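Local coordinates for lipoprotein (Colwellia psychrerythraea, PDB 3O0Y), which is a putative lipoprotein of unknown function, possibly lipid-binding, whose DUF885 family belongs to a clan of metallopeptidase-like proteins, at residues A[32-37]-A[88-93]; A[106-111]-A[595-600]. All blocks are in the same frame, centred on the assembly; numbering follows the deposited sequence.

Contact 1: A[32-37]-A[88-93]; sequences ASLYLQ and NTIAGI
Leu34 and Ile90 face each other across the interface of two helices, and the contact between their segments is apolar throughout. No hydrogen bond crosses it. Leu34 gives the most surface. Its CB lies 4.0 Å from Ile90 CG1, close to where the two backbones come nearest, with the CA atoms of Leu34 and Ile90 7.1 Å apart. Further out, the CD1 branch of Leu34 does most of the touching. It meets Thr89 CG2 at 3.6 Å, the two side chains crossing at about a right angle. The same Leu34 CD1 meets Ile93 CD1 at 3.8 Å, and here the chains reach toward each other tip to tip. Leu34 CD1 thus sits among Thr89, Ile93 and the CG1 of Ile90.

Helix 27-44 and helix 73-92 run antiparallel here, with segment axes 10.3 Å apart and an angle of 158° between their directions. The contact joins the N-terminal helix to the last turn of helix 73-92 in this mostly helical protein.

The aromatic contact is edge-on. Ile90 CD1 lies in the plane of the Tyr35 ring, 3.8 Å from Tyr35 CD1 and 3.9 Å from Tyr35 CE1. No ring face is used toward Ile90. Tyr35 and Ile90 are both buried, and helix 100-117 helps to cover them through Met109 and Ala110.

The polar end of Thr89 is kept out of the apolar patch. Its CG2 stands anti to the backbone N and is the branch that meets Leu34. That leaves OG1 beside the N (chi1 -62°), where it hydrogen-bonds to Ser85 O one turn back in its own helix.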
# COMPACT_ATOMS: atom_id res chain seq x y z
N ALA A 32 2.44 -14.36 -24.29
CA ALA A 32 3.56 -14.40 -23.36
C ALA A 32 4.54 -13.28 -23.68
O ALA A 32 5.10 -12.68 -22.77
CB ALA A 32 4.26 -15.76 -23.41
N SER A 33 4.78 -13.00 -24.95
CA SER A 33 5.69 -11.92 -25.31
C SER A 33 5.18 -10.58 -24.85
O SER A 33 5.97 -9.75 -24.40
CB SER A 33 6.03 -11.82 -26.84
OG SER A 33 6.73 -13.00 -27.22
N LEU A 34 3.87 -10.40 -24.99
CA LEU A 34 3.26 -9.14 -24.54
C LEU A 34 3.36 -8.95 -23.01
O LEU A 34 3.57 -7.81 -22.52
CB LEU A 34 1.79 -9.05 -24.97
CG LEU A 34 1.65 -8.81 -26.46
CD1 LEU A 34 0.28 -9.30 -27.01
CD2 LEU A 34 1.92 -7.27 -26.85
N TYR A 35 3.20 -10.05 -22.30
CA TYR A 35 3.25 -9.97 -20.83
C TYR A 35 4.64 -9.68 -20.36
O TYR A 35 4.87 -8.88 -19.43
CB TYR A 35 2.82 -11.28 -20.19
CG TYR A 35 1.41 -11.83 -20.52
CD1 TYR A 35 0.39 -11.04 -21.03
CD2 TYR A 35 1.16 -13.16 -20.36
CE1 TYR A 35 -0.81 -11.58 -21.36
CE2 TYR A 35 -0.07 -13.72 -20.65
CZ TYR A 35 -1.09 -12.93 -21.13
OH TYR A 35 -2.34 -13.46 -21.51
N LEU A 36 5.62 -10.26 -21.05
CA LEU A 36 7.03 -9.93 -20.83
C LEU A 36 7.37 -8.51 -21.16
O LEU A 36 8.10 -7.80 -20.41
CB LEU A 36 7.91 -10.89 -21.61
CG LEU A 36 9.42 -10.80 -21.23
CD1 LEU A 36 9.70 -11.25 -19.73
CD2 LEU A 36 10.23 -11.69 -22.22
N GLN A 37 6.86 -8.04 -22.30
CA GLN A 37 7.11 -6.69 -22.71
C GLN A 37 6.56 -5.66 -21.69
O GLN A 37 7.18 -4.64 -21.40
CB GLN A 37 6.49 -6.44 -24.06
CG GLN A 37 6.78 -5.03 -24.57
CD GLN A 37 5.96 -4.69 -25.86
OE1 GLN A 37 5.35 -5.58 -26.49
NE2 GLN A 37 5.90 -3.39 -26.19
N ASN A 88 -4.49 -3.19 -25.16
CA ASN A 88 -5.43 -3.34 -26.23
C ASN A 88 -5.06 -4.55 -27.15
O ASN A 88 -5.93 -5.25 -27.62
CB ASN A 88 -5.51 -2.00 -27.02
CG ASN A 88 -6.37 -1.02 -26.33
OD1 ASN A 88 -7.28 -1.41 -25.59
ND2 ASN A 88 -6.09 0.30 -26.54
N THR A 89 -3.79 -4.81 -27.35
CA THR A 89 -3.35 -5.92 -28.22
C THR A 89 -3.70 -7.23 -27.49
O THR A 89 -4.30 -8.15 -28.10
CB THR A 89 -1.87 -5.84 -28.49
OG1 THR A 89 -1.62 -4.61 -29.20
CG2 THR A 89 -1.42 -7.06 -29.31
N ILE A 90 -3.39 -7.27 -26.18
CA ILE A 90 -3.72 -8.47 -25.35
C ILE A 90 -5.22 -8.73 -25.46
O ILE A 90 -5.66 -9.85 -25.70
CB ILE A 90 -3.38 -8.27 -23.86
CG1 ILE A 90 -1.87 -8.24 -23.68
CG2 ILE A 90 -3.97 -9.40 -22.97
CD1 ILE A 90 -1.33 -7.85 -22.30
N ALA A 91 -6.04 -7.69 -25.32
CA ALA A 91 -7.48 -7.88 -25.26
C ALA A 91 -8.09 -8.44 -26.56
O ALA A 91 -9.15 -9.02 -26.53
CB ALA A 91 -8.22 -6.50 -24.83
N GLY A 92 -7.46 -8.18 -27.68
CA GLY A 92 -8.00 -8.56 -28.98
C GLY A 92 -7.65 -9.96 -29.42
O GLY A 92 -8.23 -10.47 -30.36
N ILE A 93 -6.71 -10.62 -28.74
CA ILE A 93 -6.19 -11.90 -29.20
C ILE A 93 -7.22 -13.00 -28.93
O ILE A 93 -7.88 -13.00 -27.91
CB ILE A 93 -4.83 -12.20 -28.59
CG1 ILE A 93 -3.80 -11.32 -29.30
CG2 ILE A 93 -4.49 -13.72 -28.63
CD1 ILE A 93 -2.55 -11.22 -28.57

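Contact 2: A[106-111]-A[595-600]; sequences QQVMAG and MAVLSR
Gln107 and Arg600 make the polar part of this contact. The guanidinium reaches Gln107 OE1 end-on with two nitrogens. Arg600 NH1 donates at 2.9 Å to Gln107 OE1, and Arg600 NH2 donates to the same oxygen at 3.0 Å. Neither bond is straight, with N-H...O angles of 150° and 143°. OE1 lies at the guanidinium edge, in its plane. The amide plane is turned 58° from that plane, and the two donors therefore meet OE1 differently. NH2 comes in the carbonyl plane on a lone pair, while NH1 sits above it. Gln107 reaches across with an extended chain, and Arg600 bends at chi3 to meet it. Arg600 NH1 also bonds to Asn104 OD1, one turn before Gln107, so Arg600 holds two positions on helix 100-117.

The two segments are nearly antiparallel, with axes 10.8 Å apart. They pair helix 100-117 with the start of the C-terminal helix 595-608, joining parts of the chain almost 500 residues apart.

The apolar part centres on Val597 CG2. It lies 3.9 Å from Val108 CG2, where the two valines cross at about a right angle. The same methyl is 4.0 Å from Gln107 CD, as the glutamine slides past Val597 in the opposite direction. With an alanine at Gln107, the guanidinium would probably lose this acceptor and be less fixed in its rotation, with Asn104 as its remaining partner on helix 100-117, and one side of Val597 would be uncovered. Val108 is buried further by Tyr466, Arg461 and Pro594.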
# COMPACT_ATOMS: atom_id res chain seq x y z
N GLN A 106 -5.05 -13.72 -19.69
CA GLN A 106 -5.37 -12.70 -20.67
C GLN A 106 -6.17 -11.59 -20.06
O GLN A 106 -5.88 -10.42 -20.28
CB GLN A 106 -6.13 -13.30 -21.87
CG GLN A 106 -6.44 -12.25 -22.92
CD GLN A 106 -7.11 -12.90 -24.14
OE1 GLN A 106 -7.74 -13.96 -24.02
NE2 GLN A 106 -6.85 -12.37 -25.30
N GLN A 107 -7.22 -11.95 -19.35
CA GLN A 107 -8.10 -10.95 -18.75
C GLN A 107 -7.39 -10.14 -17.68
O GLN A 107 -7.45 -8.88 -17.69
CB GLN A 107 -9.34 -11.59 -18.17
CG GLN A 107 -10.29 -10.57 -17.54
CD GLN A 107 -11.69 -11.17 -17.23
OE1 GLN A 107 -11.99 -12.26 -17.71
NE2 GLN A 107 -12.55 -10.42 -16.48
N VAL A 108 -6.65 -10.81 -16.80
CA VAL A 108 -5.91 -10.11 -15.77
C VAL A 108 -4.81 -9.24 -16.37
O VAL A 108 -4.63 -8.09 -16.00
CB VAL A 108 -5.32 -11.05 -14.73
CG1 VAL A 108 -4.42 -10.28 -13.75
CG2 VAL A 108 -6.48 -11.79 -14.06
N MET A 109 -4.04 -9.77 -17.31
CA MET A 109 -2.97 -8.97 -17.82
C MET A 109 -3.46 -7.77 -18.68
O MET A 109 -2.79 -6.74 -18.67
CB MET A 109 -1.96 -9.80 -18.60
CG MET A 109 -1.15 -10.70 -17.72
SD MET A 109 0.02 -9.91 -16.58
CE MET A 109 1.04 -9.00 -17.81
N ALA A 110 -4.55 -7.91 -19.42
CA ALA A 110 -5.17 -6.73 -20.12
C ALA A 110 -5.58 -5.69 -19.06
O ALA A 110 -5.37 -4.49 -19.23
CB ALA A 110 -6.40 -7.15 -21.01
N GLY A 111 -6.13 -6.17 -17.95
CA GLY A 111 -6.58 -5.25 -16.85
C GLY A 111 -5.41 -4.55 -16.20
O GLY A 111 -5.49 -3.38 -15.90
N MET A 595 -12.13 -8.78 -8.76
CA MET A 595 -13.27 -9.51 -8.27
C MET A 595 -13.96 -10.41 -9.28
O MET A 595 -14.41 -11.52 -8.94
CB MET A 595 -14.24 -8.59 -7.51
CG MET A 595 -13.61 -8.02 -6.09
SD MET A 595 -13.13 -9.18 -4.77
CE MET A 595 -11.33 -9.20 -5.16
N ALA A 596 -14.04 -9.97 -10.54
CA ALA A 596 -14.72 -10.76 -11.55
C ALA A 596 -13.98 -12.09 -11.79
O ALA A 596 -14.61 -13.13 -11.97
CB ALA A 596 -14.83 -9.99 -12.85
N VAL A 597 -12.65 -12.07 -11.69
CA VAL A 597 -11.87 -13.27 -11.89
C VAL A 597 -11.94 -14.16 -10.64
O VAL A 597 -12.04 -15.39 -10.75
CB VAL A 597 -10.41 -12.93 -12.24
CG1 VAL A 597 -9.55 -14.18 -12.26
CG2 VAL A 597 -10.34 -12.22 -13.58
N LEU A 598 -11.84 -13.56 -9.46
CA LEU A 598 -12.03 -14.32 -8.22
C LEU A 598 -13.42 -15.04 -8.28
O LEU A 598 -13.50 -16.22 -7.96
CB LEU A 598 -11.96 -13.39 -7.01
CG LEU A 598 -12.16 -14.09 -5.64
CD1 LEU A 598 -11.16 -15.23 -5.41
CD2 LEU A 598 -12.07 -13.03 -4.51
N SER A 599 -14.46 -14.36 -8.77
CA SER A 599 -15.82 -15.01 -8.78
C SER A 599 -15.79 -16.19 -9.77
O SER A 599 -16.39 -17.23 -9.49
CB SER A 599 -16.98 -14.08 -9.16
OG SER A 599 -16.91 -12.90 -8.34
N ARG A 600 -15.17 -15.98 -10.92
CA ARG A 600 -15.05 -17.06 -11.92
C ARG A 600 -14.33 -18.28 -11.36
O ARG A 600 -14.74 -19.43 -11.61
CB ARG A 600 -14.31 -16.58 -13.18
CG ARG A 600 -14.02 -17.74 -14.11
CD ARG A 600 -13.23 -17.28 -15.34
NE ARG A 600 -13.96 -16.17 -15.93
CZ ARG A 600 -13.42 -15.07 -16.41
NH1 ARG A 600 -12.09 -14.87 -16.42
NH2 ARG A 600 -14.22 -14.15 -16.92

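Overall arrangement
Helix 100-117 connects the two contacts, whose centres lie 15 Å apart. That helix supplies segment 106-111 of contact 2 and packs against both helices of contact 1. Gln106 bridges them: its NE2 probably hydrogen-bonds to the O atoms of Ile90 and Ile93 at the end of helix 73-92. Met109 and Gln106 also pack on Tyr35. Both contacts are partly buried antiparallel helix pairs. Contact 1 joins helices near the N-terminus by aliphatic and aromatic groups alone. Contact 2 brings in the C-terminal helix and combines a buried valine pair with a pair of arginine-to-glutamine hydrogen bonds at its more exposed rim.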